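Local coordinates for flagellar hook-associated protein 2 (Helicobacter pylori, PDB 6IWY) that caps the tip of the growing flagellar filament, promoting polymerization of flagellin there and keeping exported monomers from leaking away, at residues L220-R225 / I230-S235. Residues are numbered along the deposited sequence; the frame is centred on the assembly and turned at random.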
ATOM      1  N   LEU A 220      13.258  -4.086  -6.101  1.00 47.01           N
ATOM      2  CA  LEU A 220      12.027  -4.587  -6.615  1.00 44.75           C
ATOM      3  C   LEU A 220      11.013  -4.346  -5.535  1.00 43.48           C
ATOM      4  O   LEU A 220      11.349  -4.360  -4.348  1.00 43.94           O
ATOM      5  CB  LEU A 220      12.125  -6.099  -6.859  1.00 43.49           C
ATOM      6  CG  LEU A 220      12.096  -6.579  -8.304  1.00 44.00           C
ATOM      7  CD1 LEU A 220      13.265  -6.022  -9.086  1.00 48.05           C
ATOM      8  CD2 LEU A 220      12.111  -8.100  -8.346  1.00 43.69           C
ATOM      9  N   ILE A 221       9.768  -4.145  -5.932  1.00 42.56           N
ATOM     10  CA  ILE A 221       8.686  -4.022  -4.973  1.00 41.71           C
ATOM     11  C   ILE A 221       7.479  -4.787  -5.494  1.00 40.35           C
ATOM     12  O   ILE A 221       7.002  -4.536  -6.595  1.00 41.49           O
ATOM     13  CB  ILE A 221       8.369  -2.524  -4.689  1.00 43.43           C
ATOM     14  CG1 ILE A 221       7.318  -2.407  -3.572  1.00 43.22           C
ATOM     15  CG2 ILE A 221       7.892  -1.853  -5.938  1.00 43.44           C
ATOM     16  CD1 ILE A 221       7.331  -1.126  -2.827  1.00 41.91           C
ATOM     17  N   ILE A 222       7.025  -5.776  -4.745  1.00 39.21           N
ATOM     18  CA  ILE A 222       5.772  -6.486  -5.075  1.00 37.96           C
ATOM     19  C   ILE A 222       4.690  -5.676  -4.354  1.00 38.70           C
ATOM     20  O   ILE A 222       4.861  -5.327  -3.192  1.00 39.71           O
ATOM     21  CB  ILE A 222       5.803  -7.965  -4.578  1.00 36.62           C
ATOM     22  CG1 ILE A 222       7.135  -8.623  -4.974  1.00 37.56           C
ATOM     23  CG2 ILE A 222       4.648  -8.798  -5.177  1.00 34.73           C
ATOM     24  CD1 ILE A 222       7.394 -10.037  -4.383  1.00 37.32           C
ATOM     25  N   ASN A 223       3.631  -5.301  -5.051  1.00 39.36           N
ATOM     26  CA  ASN A 223       2.509  -4.584  -4.429  1.00 40.25           C
ATOM     27  C   ASN A 223       1.248  -5.294  -4.809  1.00 39.77           C
ATOM     28  O   ASN A 223       1.109  -5.738  -5.956  1.00 39.43           O
ATOM     29  CB  ASN A 223       2.435  -3.121  -4.877  1.00 42.33           C
ATOM     30  CG  ASN A 223       1.135  -2.413  -4.435  1.00 44.24           C
ATOM     31  OD1 ASN A 223       0.484  -1.785  -5.246  1.00 48.29           O
ATOM     32  ND2 ASN A 223       0.771  -2.510  -3.162  1.00 44.97           N
ATOM     33  N   ASP A 224       0.375  -5.456  -3.812  1.00 40.17           N
ATOM     34  CA  ASP A 224      -0.980  -5.961  -3.988  1.00 40.35           C
ATOM     35  C   ASP A 224      -1.970  -4.903  -3.484  1.00 41.46           C
ATOM     36  O   ASP A 224      -2.047  -4.654  -2.284  1.00 41.84           O
ATOM     37  CB  ASP A 224      -1.164  -7.251  -3.207  1.00 39.69           C
ATOM     38  CG  ASP A 224      -2.568  -7.857  -3.392  1.00 43.10           C
ATOM     39  OD1 ASP A 224      -3.325  -7.451  -4.325  1.00 41.90           O
ATOM     40  OD2 ASP A 224      -2.916  -8.766  -2.589  1.00 47.55           O
ATOM     41  N   ARG A 225      -2.710  -4.284  -4.399  1.00 41.88           N
ATOM     42  CA  ARG A 225      -3.624  -3.247  -4.027  1.00 44.01           C
ATOM     43  C   ARG A 225      -4.782  -3.776  -3.223  1.00 44.22           C
ATOM     44  O   ARG A 225      -5.401  -3.003  -2.490  1.00 45.80           O
ATOM     45  CB  ARG A 225      -4.204  -2.551  -5.227  1.00 46.61           C
ATOM     46  CG  ARG A 225      -3.254  -1.848  -6.153  1.00 51.46           C
ATOM     47  CD  ARG A 225      -4.034  -1.339  -7.443  1.00 58.74           C
ATOM     48  NE  ARG A 225      -3.060  -1.051  -8.508  1.00 63.44           N
ATOM     49  CZ  ARG A 225      -2.459   0.131  -8.707  1.00 68.32           C
ATOM     50  NH1 ARG A 225      -2.754   1.201  -7.949  1.00 69.43           N
ATOM     51  NH2 ARG A 225      -1.549   0.245  -9.683  1.00 70.16           N
ATOM     52  N   ILE A 230       1.472 -11.062   1.522  1.00 39.62           N
ATOM     53  CA  ILE A 230       2.533 -11.400   0.588  1.00 39.03           C
ATOM     54  C   ILE A 230       3.704 -12.059   1.364  1.00 40.68           C
ATOM     55  O   ILE A 230       4.098 -11.556   2.432  1.00 41.05           O
ATOM     56  CB  ILE A 230       3.103 -10.158  -0.105  1.00 38.50           C
ATOM     57  CG1 ILE A 230       2.020  -9.375  -0.841  1.00 38.08           C
ATOM     58  CG2 ILE A 230       4.211 -10.559  -1.129  1.00 37.71           C
ATOM     59  CD1 ILE A 230       2.557  -8.007  -1.319  1.00 37.01           C
ATOM     60  N   GLU A 231       4.230 -13.167   0.823  1.00 41.40           N
ATOM     61  CA  GLU A 231       5.399 -13.860   1.360  1.00 43.42           C
ATOM     62  C   GLU A 231       6.343 -14.280   0.251  1.00 42.98           C
ATOM     63  O   GLU A 231       5.911 -14.735  -0.797  1.00 42.09           O
ATOM     64  CB  GLU A 231       5.013 -15.121   2.116  1.00 44.76           C
ATOM     65  CG  GLU A 231       3.932 -14.919   3.158  1.00 51.40           C
ATOM     66  CD  GLU A 231       3.588 -16.200   3.975  1.00 59.10           C
ATOM     67  OE1 GLU A 231       2.831 -16.067   4.987  1.00 62.80           O
ATOM     68  OE2 GLU A 231       4.045 -17.323   3.596  1.00 61.30           O
ATOM     69  N   VAL A 232       7.638 -14.123   0.499  1.00 44.47           N
ATOM     70  CA  VAL A 232       8.666 -14.642  -0.371  1.00 44.54           C
ATOM     71  C   VAL A 232       9.347 -15.724   0.430  1.00 46.53           C
ATOM     72  O   VAL A 232      10.016 -15.449   1.406  1.00 48.61           O
ATOM     73  CB  VAL A 232       9.671 -13.557  -0.737  1.00 45.29           C
ATOM     74  CG1 VAL A 232      10.788 -14.103  -1.669  1.00 43.55           C
ATOM     75  CG2 VAL A 232       8.934 -12.369  -1.343  1.00 44.36           C
ATOM     76  N   LYS A 233       9.143 -16.961   0.019  1.00 47.14           N
ATOM     77  CA  LYS A 233       9.599 -18.119   0.761  1.00 48.57           C
ATOM     78  C   LYS A 233      10.627 -18.905  -0.024  1.00 48.34           C
ATOM     79  O   LYS A 233      10.739 -18.779  -1.224  1.00 46.87           O
ATOM     80  CB  LYS A 233       8.405 -19.028   1.049  1.00 49.09           C
ATOM     81  CG  LYS A 233       7.569 -18.569   2.225  1.00 51.94           C
ATOM     82  CD  LYS A 233       6.074 -18.885   2.042  1.00 55.22           C
ATOM     83  CE  LYS A 233       5.768 -20.357   1.645  1.00 57.86           C
ATOM     84  NZ  LYS A 233       6.157 -21.350   2.713  1.00 60.54           N
ATOM     85  N   GLY A 234      11.363 -19.741   0.685  1.00 49.65           N
ATOM     86  CA  GLY A 234      12.355 -20.563   0.067  1.00 50.37           C
ATOM     87  C   GLY A 234      13.745 -20.383   0.645  1.00 52.17           C
ATOM     88  O   GLY A 234      14.077 -19.352   1.230  1.00 52.92           O
ATOM     89  N   SER A 235      14.551 -21.417   0.450  1.00 53.39           N
ATOM     90  CA  SER A 235      15.922 -21.443   0.889  1.00 55.44           C
ATOM     91  C   SER A 235      16.720 -20.312   0.285  1.00 55.06           C
ATOM     92  O   SER A 235      17.682 -19.854   0.905  1.00 58.37           O
ATOM     93  CB  SER A 235      16.580 -22.801   0.574  1.00 57.34           C
ATOM     94  OG  SER A 235      16.643 -23.060  -0.811  1.00 57.29           O
TER
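Ile230 and Ile222 meet where two strands from different sheets face each other in this fragment of the cap protein, a small worked example of how sheets pack through branched aliphatic side chains instead of backbone hydrogen bonds, of which there are none here. The fuller part of the contact belongs to Ile230, which touches both Ile222 and Asp224: its CD1 lies 4.0 Å from the carbonyl O of Ile222 and 4.2 Å from CB of Asp224. CG1 of Ile230 lies anti to the carbonyl carbon (chi1 -57°) and carries CD1 to the backbone of 220-225, while CG2, anti to the backbone N, faces CG2 of Ile222 at 4.4 Å. Val232 meets Ile222 alone, CG2 to CD1 at 4.1 Å, the two side chains crossing at a slant. The short strand axes, 140° apart in N-to-C direction, come no closer than 9.1 Å. Beyond Val232 the contact ends, and 230-235 runs on to exposed Gly234 and Ser235. The carboxylate of Asp224 turns to a salt bridge with Arg226. Ile222 also touches Leu155 and Phe242, and Leu131 packs against Ile230 and Val232. The contact thus lies in a buried apolar layer between the sheet of strands 129-132, 219-224 and 209-214 and the one in which strand 230-233 borders strand 154-158.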